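Local atomic coordinates of prenylcyclase (Actinoplanes teichomyceticus, PDB entry 6IJ1), a protein that probably acts on a prenyl substrate as a cyclase or transferase built on a helix-rich, single-chain scaffold. Residues V158-T161 with A162-G166; A203-V206 with E207-T211; D42-T45 with A46-G50; L104-G108 with E109-R113. One frame throughout, in Å; residues are numbered along the deposited sequence.

Interaction 1 (V158-T161 with A162-G166); sequences VCVT and AAVAG
Thr161 and Ala162 meet where V158-T161 runs into A162-G166 on helix 158-164, and with Val160 they contribute most of the surface this helical turn buries against itself. Four backbone bonds of the i to i+4 kind give the evidence for an intact alpha-helical turn. Thr161 O accepts Ala165 N at 3.0 Å, and the CB of Ala165 lies 3.2 Å from that same Thr161 oxygen. With chi1 at -54°, the threonine splits its branches: CG2 stands anti to the backbone N and comes within 3.8 Å of Ala162 N, while OG1 turns away from A162-G166 to hydrogen-bond His157 O and Val129 N. Ala162 N reaches Val158 O at 2.8 Å, and the Ala162 methyl rests 3.3 Å from that Val158 oxygen. Val160 O receives Val164 N in an almost straight bond of 176°. Alongside it, CG2 of Val164 approaches Val160 O to 3.5 Å, whereas the nearest branches, Val160 CG1 and Val164 CG1, are 4.5 Å apart and meet only loosely. Ala162 also touches Leu180 of helix 173-182 and both Leu204 and Ala205 of helix 198-209. The chemistry implies a turn held chiefly by its backbone, in which short methyls cover the carbonyls and the buried threonine hydroxyl is satisfied by two partners outside the turn.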
ATOM      1  N   VAL A 158      -2.091   9.255   7.130  1.00 12.99           N
ATOM      2  CA  VAL A 158      -0.677   8.937   7.309  1.00 12.90           C
ATOM      3  C   VAL A 158      -0.247   7.777   6.398  1.00 13.98           C
ATOM      4  O   VAL A 158       0.897   7.748   5.927  1.00 14.55           O
ATOM      5  CB  VAL A 158      -0.384   8.642   8.791  1.00 14.71           C
ATOM      6  CG1 VAL A 158       1.053   8.179   8.986  1.00 16.11           C
ATOM      7  CG2 VAL A 158      -0.614   9.878   9.637  1.00 15.80           C
ATOM      8  N   CYS A 159      -1.130   6.796   6.130  1.00 14.31           N
ATOM      9  CA  CYS A 159      -0.747   5.690   5.232  1.00 14.30           C
ATOM     10  C   CYS A 159      -0.520   6.141   3.791  1.00 14.20           C
ATOM     11  O   CYS A 159       0.421   5.686   3.141  1.00 15.25           O
ATOM     12  CB  CYS A 159      -1.861   4.595   5.288  1.00 14.06           C
ATOM     13  SG  CYS A 159      -3.577   5.283   5.140  1.00 13.99           S
ATOM     14  N   VAL A 160      -1.366   7.052   3.300  1.00 14.31           N
ATOM     15  CA  VAL A 160      -1.178   7.587   1.950  1.00 12.23           C
ATOM     16  C   VAL A 160       0.057   8.459   1.930  1.00 13.63           C
ATOM     17  O   VAL A 160       0.860   8.392   0.988  1.00 14.36           O
ATOM     18  CB  VAL A 160      -2.441   8.368   1.562  1.00 12.52           C
ATOM     19  CG1 VAL A 160      -2.235   9.049   0.209  1.00 15.43           C
ATOM     20  CG2 VAL A 160      -3.669   7.386   1.543  1.00 13.81           C
ATOM     21  N   THR A 161       0.235   9.272   2.979  1.00 13.78           N
ATOM     22  CA  THR A 161       1.443  10.110   3.052  1.00 13.79           C
ATOM     23  C   THR A 161       2.677   9.237   3.058  1.00 14.59           C
ATOM     24  O   THR A 161       3.669   9.531   2.362  1.00 14.52           O
ATOM     25  CB  THR A 161       1.401  10.948   4.307  1.00 13.66           C
ATOM     26  OG1 THR A 161       0.182  11.681   4.362  1.00 14.61           O
ATOM     27  CG2 THR A 161       2.588  11.935   4.380  1.00 14.85           C
ATOM     28  N   ALA A 162       2.645   8.143   3.827  1.00 13.36           N
ATOM     29  CA  ALA A 162       3.803   7.250   3.894  1.00 14.49           C
ATOM     30  C   ALA A 162       4.167   6.700   2.534  1.00 14.17           C
ATOM     31  O   ALA A 162       5.351   6.567   2.231  1.00 15.55           O
ATOM     32  CB  ALA A 162       3.489   6.094   4.874  1.00 14.39           C
ATOM     33  N   ALA A 163       3.180   6.370   1.703  1.00 13.45           N
ATOM     34  CA  ALA A 163       3.447   5.854   0.360  1.00 11.13           C
ATOM     35  C   ALA A 163       3.977   6.944  -0.548  1.00 14.33           C
ATOM     36  O   ALA A 163       5.042   6.761  -1.178  1.00 15.30           O
ATOM     37  CB  ALA A 163       2.144   5.267  -0.228  1.00 14.31           C
ATOM     38  N   VAL A 164       3.229   8.047  -0.690  1.00 14.26           N
ATOM     39  CA  VAL A 164       3.642   9.006  -1.733  1.00 14.16           C
ATOM     40  C   VAL A 164       4.937   9.751  -1.398  1.00 15.90           C
ATOM     41  O   VAL A 164       5.596  10.242  -2.321  1.00 15.16           O
ATOM     42  CB  VAL A 164       2.529   9.992  -2.062  1.00 16.00           C
ATOM     43  CG1 VAL A 164       1.249   9.215  -2.556  1.00 16.32           C
ATOM     44  CG2 VAL A 164       2.215  10.936  -0.951  1.00 18.84           C
ATOM     45  N   ALA A 165       5.309   9.830  -0.115  1.00 13.36           N
ATOM     46  CA  ALA A 165       6.562  10.482   0.275  1.00 13.88           C
ATOM     47  C   ALA A 165       7.740   9.796  -0.347  1.00 16.09           C
ATOM     48  O   ALA A 165       8.827  10.396  -0.405  1.00 16.70           O
ATOM     49  CB  ALA A 165       6.732  10.431   1.788  1.00 15.79           C
ATOM     50  N   GLY A 166       7.595   8.553  -0.786  1.00 14.39           N
ATOM     51  CA  GLY A 166       8.714   7.854  -1.439  1.00 15.51           C
ATOM     52  C   GLY A 166       9.000   8.233  -2.886  1.00 13.78           C
ATOM     53  O   GLY A 166       9.964   7.713  -3.465  1.00 16.73           O
TER

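Interaction 2 (A203-V206 with E207-T211). With IMD (imidazole), chain B.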
ATOM      1  N   ALA A 203       5.825   0.243   7.349  1.00 11.96           N
ATOM      2  CA  ALA A 203       6.730  -0.265   6.323  1.00 13.19           C
ATOM      3  C   ALA A 203       6.843   0.692   5.147  1.00 13.31           C
ATOM      4  O   ALA A 203       7.942   0.936   4.655  1.00 14.82           O
ATOM      5  CB  ALA A 203       6.254  -1.650   5.818  1.00 13.68           C
ATOM      6  N   LEU A 204       5.713   1.247   4.692  1.00 13.77           N
ATOM      7  CA  LEU A 204       5.812   2.176   3.557  1.00 13.16           C
ATOM      8  C   LEU A 204       6.568   3.425   3.958  1.00 14.55           C
ATOM      9  O   LEU A 204       7.371   3.918   3.164  1.00 14.93           O
ATOM     10  CB  LEU A 204       4.407   2.528   3.053  1.00 13.32           C
ATOM     11  CG  LEU A 204       3.574   1.322   2.571  1.00 15.52           C
ATOM     12  CD1 LEU A 204       2.320   1.908   1.861  1.00 15.59           C
ATOM     13  CD2 LEU A 204       4.316   0.357   1.683  1.00 17.61           C
ATOM     14  N   ALA A 205       6.331   3.913   5.187  1.00 14.96           N
ATOM     15  CA  ALA A 205       7.019   5.120   5.645  1.00 13.92           C
ATOM     16  C   ALA A 205       8.530   4.914   5.648  1.00 14.95           C
ATOM     17  O   ALA A 205       9.296   5.728   5.102  1.00 15.39           O
ATOM     18  CB  ALA A 205       6.553   5.497   7.032  1.00 16.21           C
ATOM     19  N   VAL A 206       8.994   3.793   6.205  1.00 15.40           N
ATOM     20  CA  VAL A 206      10.453   3.677   6.298  1.00 14.16           C
ATOM     21  C   VAL A 206      11.085   3.424   4.952  1.00 15.13           C
ATOM     22  O   VAL A 206      12.215   3.847   4.702  1.00 16.83           O
ATOM     23  CB  VAL A 206      10.875   2.609   7.326  1.00 16.73           C
ATOM     24  CG1 VAL A 206      10.451   3.046   8.684  1.00 16.90           C
ATOM     25  CG2 VAL A 206      10.401   1.182   6.984  1.00 15.72           C
ATOM     26  N   GLU A 207      10.426   2.689   4.049  1.00 13.92           N
ATOM     27  CA  GLU A 207      10.970   2.523   2.716  1.00 13.77           C
ATOM     28  C   GLU A 207      10.982   3.858   1.962  1.00 15.70           C
ATOM     29  O   GLU A 207      11.962   4.179   1.266  1.00 16.56           O
ATOM     30  CB  GLU A 207      10.146   1.467   1.953  1.00 16.20           C
ATOM     31  CG  GLU A 207      10.398   0.057   2.570  1.00 18.27           C
ATOM     32  CD  GLU A 207       9.693  -1.040   1.852  1.00 23.56           C
ATOM     33  OE1 GLU A 207       8.883  -0.738   0.944  1.00 23.64           O
ATOM     34  OE2 GLU A 207       9.913  -2.208   2.197  1.00 19.19           O
ATOM     35  N   SER A 208       9.912   4.645   2.095  1.00 14.17           N
ATOM     36  CA  SER A 208       9.903   5.967   1.466  1.00 14.62           C
ATOM     37  C   SER A 208      10.982   6.868   2.018  1.00 17.10           C
ATOM     38  O   SER A 208      11.606   7.621   1.237  1.00 18.71           O
ATOM     39  CB  SER A 208       8.552   6.625   1.692  1.00 14.89           C
ATOM     40  OG  SER A 208       7.574   5.976   0.824  1.00 14.99           O
ATOM     41  N   LEU A 209      11.157   6.856   3.350  1.00 16.80           N
ATOM     42  CA  LEU A 209      12.081   7.782   4.021  1.00 17.45           C
ATOM     43  C   LEU A 209      13.517   7.354   3.818  1.00 19.98           C
ATOM     44  O   LEU A 209      14.432   8.187   4.032  1.00 19.87           O
ATOM     45  CB  LEU A 209      11.741   7.869   5.508  1.00 17.33           C
ATOM     46  CG  LEU A 209      10.443   8.560   6.011  1.00 19.48           C
ATOM     47  CD1 LEU A 209       9.979   8.207   7.430  1.00 22.52           C
ATOM     48  CD2 LEU A 209      10.477  10.101   5.907  1.00 22.62           C
ATOM     49  N   ALA A 210      13.763   6.110   3.412  1.00 20.02           N
ATOM     50  CA  ALA A 210      15.152   5.665   3.211  1.00 19.53           C
ATOM     51  C   ALA A 210      15.797   6.437   2.092  1.00 20.74           C
ATOM     52  O   ALA A 210      17.012   6.448   1.980  1.00 23.53           O
ATOM     53  CB  ALA A 210      15.173   4.183   2.908  1.00 23.89           C
ATOM     54  N   THR A 211      14.982   7.158   1.332  1.00 23.36           N
ATOM     55  CA  THR A 211      15.417   7.807   0.128  1.00 27.87           C
ATOM     56  C   THR A 211      15.690   9.297   0.375  1.00 28.94           C
ATOM     57  O   THR A 211      16.013  10.035  -0.575  1.00 26.84           O
ATOM     58  CB  THR A 211      14.356   7.544  -0.979  1.00 27.35           C
ATOM     59  OG1 THR A 211      13.186   8.309  -0.738  1.00 26.21           O
ATOM     60  CG2 THR A 211      13.849   6.067  -1.020  1.00 27.39           C
TER
HETATM   61  N1  IMD B 401       7.107   3.118  -0.157  1.00 17.87           N
HETATM   62  C2  IMD B 401       7.055   1.755  -0.358  1.00 18.39           C
HETATM   63  N3  IMD B 401       6.058   1.506  -1.248  1.00 18.33           N
HETATM   64  C4  IMD B 401       5.538   2.700  -1.621  1.00 15.56           C
HETATM   65  C5  IMD B 401       6.166   3.741  -0.953  1.00 14.26           C
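Glu207 lies back over the carbonyl of Ala203, one turn earlier on helix 198-209, and can be traced atom by atom. Its CB is 3.5 Å from Ala203 O, and its CG comes closer, 3.3 Å from the same Ala203 oxygen. Chi1 of -69° sets CG beside the backbone N, which is why the chain passes that carbonyl before extending further. CD is still 3.9 Å from Ala203 O. At the tip, OE1 stands 3.4 Å from C2 of a bound imidazole, probably taken up from the crystallisation liquor, and forms a salt bridge with Arg254. Cutting this side chain back to an alanine is likely to leave the charge of Arg254 without this mate and to strip away the CG and CD that lie along the Ala203 carbonyl. In the backbone, Glu207 N donates to Ala203 O in a regular helical bond of 167°.

In the next residue, Ser208 OG is hydrogen-bonded chiefly to Ala162 O of helix 158-164; imidazole N1 adds a weak bond to Ser208 OG at 3.1 Å, and Leu204 CD2 packs 3.6 Å from imidazole N3. Farther along, Leu209 CG lies 3.2 Å from Ala205 O, and Ala210 N makes a weak bond to Val206 O. Three other helices pack against this turn: helix 158-164 meets Leu204 and Ala205, helix 173-182 meets Leu209, and helix 216-229 meets Val206.

Interaction 3 (D42-T45 with A46-G50)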
ATOM      1  N   ASP A  42      -7.119  -0.135 -11.652  1.00 18.02           N
ATOM      2  CA  ASP A  42      -5.895   0.712 -11.731  1.00 17.16           C
ATOM      3  C   ASP A  42      -5.011   0.578 -10.484  1.00 15.21           C
ATOM      4  O   ASP A  42      -3.819   0.357 -10.630  1.00 16.12           O
ATOM      5  CB  ASP A  42      -6.252   2.155 -12.085  1.00 20.45           C
ATOM      6  CG  ASP A  42      -6.881   2.264 -13.463  1.00 23.58           C
ATOM      7  OD1 ASP A  42      -6.827   1.293 -14.202  1.00 29.80           O
ATOM      8  OD2 ASP A  42      -7.402   3.322 -13.768  1.00 35.38           O
ATOM      9  N   TRP A  43      -5.585   0.757  -9.302  1.00 15.43           N
ATOM     10  CA  TRP A  43      -4.804   0.644  -8.073  1.00 15.08           C
ATOM     11  C   TRP A  43      -4.111  -0.706  -8.001  1.00 13.99           C
ATOM     12  O   TRP A  43      -2.883  -0.799  -7.843  1.00 14.45           O
ATOM     13  CB  TRP A  43      -5.716   0.889  -6.872  1.00 14.75           C
ATOM     14  CG  TRP A  43      -5.112   0.413  -5.573  1.00 14.29           C
ATOM     15  CD1 TRP A  43      -3.802   0.571  -5.122  1.00 17.37           C
ATOM     16  CD2 TRP A  43      -5.798  -0.293  -4.528  1.00 15.54           C
ATOM     17  NE1 TRP A  43      -3.669   0.013  -3.864  1.00 16.69           N
ATOM     18  CE2 TRP A  43      -4.882  -0.521  -3.491  1.00 15.60           C
ATOM     19  CE3 TRP A  43      -7.117  -0.762  -4.390  1.00 17.90           C
ATOM     20  CZ2 TRP A  43      -5.222  -1.208  -2.303  1.00 16.42           C
ATOM     21  CZ3 TRP A  43      -7.471  -1.419  -3.199  1.00 18.09           C
ATOM     22  CH2 TRP A  43      -6.525  -1.665  -2.180  1.00 16.62           C
ATOM     23  N   ILE A  44      -4.878  -1.802  -8.129  1.00 14.60           N
ATOM     24  CA  ILE A  44      -4.284  -3.124  -7.950  1.00 13.13           C
ATOM     25  C   ILE A  44      -3.304  -3.454  -9.063  1.00 14.15           C
ATOM     26  O   ILE A  44      -2.277  -4.085  -8.814  1.00 15.07           O
ATOM     27  CB  ILE A  44      -5.418  -4.180  -7.854  1.00 14.00           C
ATOM     28  CG1 ILE A  44      -6.175  -3.956  -6.539  1.00 15.19           C
ATOM     29  CG2 ILE A  44      -4.911  -5.615  -7.928  1.00 15.39           C
ATOM     30  CD1 ILE A  44      -5.309  -4.195  -5.246  1.00 16.92           C
ATOM     31  N   THR A  45      -3.620  -3.075 -10.315  1.00 16.11           N
ATOM     32  CA  THR A  45      -2.670  -3.302 -11.396  1.00 15.39           C
ATOM     33  C   THR A  45      -1.343  -2.611 -11.114  1.00 13.15           C
ATOM     34  O   THR A  45      -0.289  -3.216 -11.300  1.00 14.67           O
ATOM     35  CB  THR A  45      -3.296  -2.789 -12.700  1.00 16.38           C
ATOM     36  OG1 THR A  45      -4.425  -3.621 -13.045  1.00 17.77           O
ATOM     37  CG2 THR A  45      -2.304  -2.847 -13.855  1.00 17.81           C
ATOM     38  N   ALA A  46      -1.404  -1.332 -10.723  1.00 15.16           N
ATOM     39  CA  ALA A  46      -0.177  -0.598 -10.400  1.00 14.55           C
ATOM     40  C   ALA A  46       0.571  -1.261  -9.243  1.00 14.45           C
ATOM     41  O   ALA A  46       1.799  -1.386  -9.272  1.00 15.05           O
ATOM     42  CB  ALA A  46      -0.491   0.841 -10.064  1.00 14.86           C
ATOM     43  N   TYR A  47      -0.157  -1.684  -8.200  1.00 13.83           N
ATOM     44  CA  TYR A  47       0.498  -2.224  -7.012  1.00 12.71           C
ATOM     45  C   TYR A  47       1.192  -3.555  -7.332  1.00 13.20           C
ATOM     46  O   TYR A  47       2.344  -3.788  -6.946  1.00 14.73           O
ATOM     47  CB  TYR A  47      -0.597  -2.416  -5.944  1.00 13.87           C
ATOM     48  CG  TYR A  47      -0.058  -2.880  -4.591  1.00 13.78           C
ATOM     49  CD1 TYR A  47       0.476  -1.931  -3.737  1.00 15.38           C
ATOM     50  CD2 TYR A  47      -0.068  -4.224  -4.217  1.00 15.65           C
ATOM     51  CE1 TYR A  47       1.013  -2.306  -2.525  1.00 16.54           C
ATOM     52  CE2 TYR A  47       0.414  -4.606  -2.970  1.00 14.62           C
ATOM     53  CZ  TYR A  47       0.931  -3.633  -2.133  1.00 15.19           C
ATOM     54  OH  TYR A  47       1.432  -3.959  -0.875  1.00 17.17           O
ATOM     55  N   VAL A  48       0.497  -4.447  -8.022  1.00 14.59           N
ATOM     56  CA  VAL A  48       1.095  -5.743  -8.373  1.00 14.16           C
ATOM     57  C   VAL A  48       2.279  -5.555  -9.320  1.00 14.15           C
ATOM     58  O   VAL A  48       3.340  -6.150  -9.125  1.00 15.52           O
ATOM     59  CB  VAL A  48       0.021  -6.658  -9.001  1.00 14.90           C
ATOM     60  CG1 VAL A  48       0.636  -7.919  -9.596  1.00 16.77           C
ATOM     61  CG2 VAL A  48      -1.084  -6.998  -7.907  1.00 16.07           C
ATOM     62  N   ALA A  49       2.083  -4.701 -10.345  1.00 15.84           N
ATOM     63  CA  ALA A  49       3.149  -4.445 -11.322  1.00 15.74           C
ATOM     64  C   ALA A  49       4.390  -3.912 -10.639  1.00 14.95           C
ATOM     65  O   ALA A  49       5.509  -4.304 -10.996  1.00 16.00           O
ATOM     66  CB  ALA A  49       2.678  -3.451 -12.401  1.00 15.66           C
ATOM     67  N   GLY A  50       4.213  -3.031  -9.633  1.00 14.43           N
ATOM     68  CA  GLY A  50       5.383  -2.440  -8.980  1.00 15.59           C
ATOM     69  C   GLY A  50       6.227  -3.471  -8.262  1.00 16.78           C
ATOM     70  O   GLY A  50       7.457  -3.377  -8.218  1.00 18.15           O
TER
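Asp42 O to Ala46 N, at 2.9 Å and 168°, begins a regular alpha-helical ladder joining D42-T45 to A46-G50 within helix 42-52, in a helix-rich chain consistent with the alpha/alpha barrel of terpene cyclases. The next rungs run from Tyr47 N to Trp43 O, Val48 N to Ile44 O and Ala49 N to Thr45 O, the last at 3.0 Å.

Over this frame the side chains fan outward. Tyr47 CB sits 3.4 Å from Trp43 O. With CG anti to the backbone N (chi1 -176°), the phenol is carried away from D42-T45 into an aromatic cluster, stacking on His328 and meeting Trp96 edge-to-face while its OH hydrogen-bonds Thr332 OG1. Trp43 joins the same cluster, its indole obliquely disposed to Tyr47 CB. Thr45 instead sends OG1 beside its own backbone N, where Asp41 O and Trp31 O engage it. Ala46 and Ala49 present methyls to helices 58-71 and 91-104. Ile44 and Val48 cross obliquely, CG2 of Ile44 lying 4.1 Å from CG2 of Val48. The other branch of Ile44 covers an aromatic face: its CD1 lies 3.8 Å above the plane of the Trp43 ring, over the centre.

Interaction 4 (L104-G108 with E109-R113); sequences LGRSG and EPWAR
The guanidinium of Arg106 meets the carboxylate of Glu109 at its edge, with the two planes 40° apart, while the Trp111 indole brings its own edge to the same carboxylate. One face of that indole carries Ala112 CB, 4.3 Å above the plane and offset toward the rim. Arg106 grips side-on: NE donates to Glu109 OE2 and NH2 to Glu109 OE1, each at 2.9 Å. The NH2 bond uses the syn lone pair of OE1, whereas NE reaches OE2 from 29° out of the carboxylate plane. Trp111 NE1 approaches OE1 of Glu109 from the anti side at 2.8 Å. A bend at chi3 of 59° brings the arginine's NE and NH2 round to the glutamate.

In the backbone, two type I turns, Arg106 to Glu109 and Glu109 to Ala112, follow the Schellman motif that closes helix 91-104 at Gly105. Glu109 N donates to Arg106 O at 3.1 Å from above the carbonyl plane. With only the methyl of an alanine at Glu109, Arg106 NE and NH2 and the indole N-H would probably lose these acceptors, and the arginine would be freer to turn. Since Arg106 NH1 also pairs with Asp69, the chemistry implies a charge network tying the inter-helix turn to helix 58-71.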
ATOM      1  N   LEU A 104      10.385   2.048 -13.251  1.00 16.71           N
ATOM      2  CA  LEU A 104      10.681   1.728 -14.643  1.00 18.31           C
ATOM      3  C   LEU A 104      11.499   2.810 -15.345  1.00 18.85           C
ATOM      4  O   LEU A 104      11.810   2.656 -16.525  1.00 21.68           O
ATOM      5  CB  LEU A 104       9.370   1.511 -15.410  1.00 18.06           C
ATOM      6  CG  LEU A 104       8.700   0.184 -14.991  1.00 18.30           C
ATOM      7  CD1 LEU A 104       7.363   0.005 -15.704  1.00 18.70           C
ATOM      8  CD2 LEU A 104       9.606  -1.045 -15.302  1.00 21.06           C
ATOM      9  N   GLY A 105      11.832   3.895 -14.684  1.00 15.77           N
ATOM     10  CA  GLY A 105      12.588   4.985 -15.305  1.00 16.53           C
ATOM     11  C   GLY A 105      11.786   5.836 -16.246  1.00 23.46           C
ATOM     12  O   GLY A 105      12.369   6.512 -17.109  1.00 22.26           O
ATOM     13  N   ARG A 106      10.456   5.797 -16.140  1.00 18.35           N
ATOM     14  CA  ARG A 106       9.576   6.456 -17.095  1.00 18.05           C
ATOM     15  C   ARG A 106       8.904   7.687 -16.524  1.00 17.22           C
ATOM     16  O   ARG A 106       8.057   8.308 -17.187  1.00 16.79           O
ATOM     17  CB  ARG A 106       8.505   5.473 -17.574  1.00 18.31           C
ATOM     18  CG  ARG A 106       9.064   4.367 -18.423  1.00 19.82           C
ATOM     19  CD  ARG A 106       7.915   3.567 -19.032  1.00 23.12           C
ATOM     20  NE  ARG A 106       7.029   4.393 -19.845  1.00 24.71           N
ATOM     21  CZ  ARG A 106       5.951   3.938 -20.486  1.00 20.94           C
ATOM     22  NH1 ARG A 106       5.643   2.641 -20.400  1.00 24.23           N
ATOM     23  NH2 ARG A 106       5.190   4.767 -21.189  1.00 25.73           N
ATOM     24  N   SER A 107       9.266   8.099 -15.297  1.00 15.75           N
ATOM     25  CA  SER A 107       8.548   9.181 -14.635  1.00 16.02           C
ATOM     26  C   SER A 107       8.902  10.575 -15.131  1.00 15.86           C
ATOM     27  O   SER A 107       8.250  11.522 -14.693  1.00 15.46           O
ATOM     28  CB  SER A 107       8.752   9.120 -13.106  1.00 16.51           C
ATOM     29  OG  SER A 107      10.106   9.450 -12.815  1.00 17.46           O
ATOM     30  N   GLY A 108       9.849  10.689 -16.095  1.00 16.43           N
ATOM     31  CA  GLY A 108      10.037  11.974 -16.759  1.00 16.59           C
ATOM     32  C   GLY A 108       9.087  12.175 -17.942  1.00 16.57           C
ATOM     33  O   GLY A 108       8.986  13.319 -18.440  1.00 16.67           O
ATOM     34  N   GLU A 109       8.335  11.146 -18.340  1.00 16.14           N
ATOM     35  CA  GLU A 109       7.447  11.409 -19.490  1.00 17.79           C
ATOM     36  C   GLU A 109       6.400  12.470 -19.151  1.00 17.46           C
ATOM     37  O   GLU A 109       6.010  12.639 -17.985  1.00 15.64           O
ATOM     38  CB  GLU A 109       6.749  10.117 -19.867  1.00 16.11           C
ATOM     39  CG  GLU A 109       7.740   9.127 -20.401  1.00 16.28           C
ATOM     40  CD  GLU A 109       7.278   7.700 -20.684  1.00 21.43           C
ATOM     41  OE1 GLU A 109       6.040   7.460 -20.735  1.00 25.16           O
ATOM     42  OE2 GLU A 109       8.163   6.826 -20.824  1.00 22.57           O
ATOM     43  N   PRO A 110       5.900  13.250 -20.137  1.00 15.36           N
ATOM     44  CA  PRO A 110       5.079  14.408 -19.769  1.00 15.78           C
ATOM     45  C   PRO A 110       3.742  14.086 -19.110  1.00 14.36           C
ATOM     46  O   PRO A 110       3.265  14.950 -18.388  1.00 18.50           O
ATOM     47  CB  PRO A 110       4.825  15.121 -21.134  1.00 17.02           C
ATOM     48  CG  PRO A 110       6.074  14.813 -21.893  1.00 18.33           C
ATOM     49  CD  PRO A 110       6.446  13.389 -21.521  1.00 21.41           C
ATOM     50  N   TRP A 111       3.183  12.883 -19.313  1.00 17.33           N
ATOM     51  CA  TRP A 111       1.943  12.564 -18.598  1.00 17.68           C
ATOM     52  C   TRP A 111       2.163  12.529 -17.088  1.00 20.65           C
ATOM     53  O   TRP A 111       1.198  12.677 -16.335  1.00 18.94           O
ATOM     54  CB  TRP A 111       1.377  11.230 -19.087  1.00 18.63           C
ATOM     55  CG  TRP A 111       2.326  10.063 -18.931  1.00 17.78           C
ATOM     56  CD1 TRP A 111       3.157   9.508 -19.880  1.00 19.89           C
ATOM     57  CD2 TRP A 111       2.531   9.308 -17.713  1.00 22.28           C
ATOM     58  NE1 TRP A 111       3.881   8.448 -19.303  1.00 23.02           N
ATOM     59  CE2 TRP A 111       3.493   8.311 -17.985  1.00 20.79           C
ATOM     60  CE3 TRP A 111       1.954   9.385 -16.420  1.00 21.31           C
ATOM     61  CZ2 TRP A 111       3.937   7.380 -16.949  1.00 20.55           C
ATOM     62  CZ3 TRP A 111       2.369   8.478 -15.417  1.00 24.27           C
ATOM     63  CH2 TRP A 111       3.358   7.509 -15.704  1.00 26.44           C
ATOM     64  N   ALA A 112       3.416  12.382 -16.628  1.00 16.76           N
ATOM     65  CA  ALA A 112       3.578  12.425 -15.161  1.00 16.79           C
ATOM     66  C   ALA A 112       3.289  13.804 -14.579  1.00 18.09           C
ATOM     67  O   ALA A 112       2.848  13.922 -13.434  1.00 17.44           O
ATOM     68  CB  ALA A 112       4.989  11.972 -14.788  1.00 15.98           C
ATOM     69  N   ARG A 113       3.492  14.902 -15.334  1.00 16.19           N
ATOM     70  CA  ARG A 113       3.293  16.220 -14.734  1.00 16.87           C
ATOM     71  C   ARG A 113       1.873  16.442 -14.195  1.00 16.43           C
ATOM     72  O   ARG A 113       1.739  16.930 -13.058  1.00 19.91           O
ATOM     73  CB  ARG A 113       3.687  17.302 -15.768  1.00 26.43           C
ATOM     74  CG  ARG A 113       3.530  18.688 -15.236  1.00 30.61           C
ATOM     75  CD  ARG A 113       3.359  19.686 -16.393  1.00 44.74           C
ATOM     76  NE  ARG A 113       4.641  20.331 -16.625  1.00 55.26           N
ATOM     77  CZ  ARG A 113       4.893  21.273 -17.543  1.00 66.37           C
ATOM     78  NH1 ARG A 113       3.944  21.717 -18.357  1.00 60.08           N
ATOM     79  NH2 ARG A 113       6.126  21.773 -17.644  1.00 55.53           N
TER

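In the fold
Along the chain the order is interaction 3, on helix 42-52, then interaction 4 between helices 91-104 and 112-121, then interaction 1 on helix 158-164 and interaction 2 on helix 198-209. Interactions 1 and 2 are neighbours in space, with centres 9 Å apart, and they touch where Ser208 OG lies 2.7 Å from Ala162 O in a probable hydrogen bond. Interaction 3 is separate, its centre about 16 Å from those of interactions 1 and 4. Residues of interactions 1, 3 and 4 all pack on helix 91-104. Interactions 1, 2 and 3 are buried turns centred 9 to 12 Å from the chain centre, consistent with the inner helices of an alpha/alpha barrel; interaction 4 lies at the surface, 21 Å out.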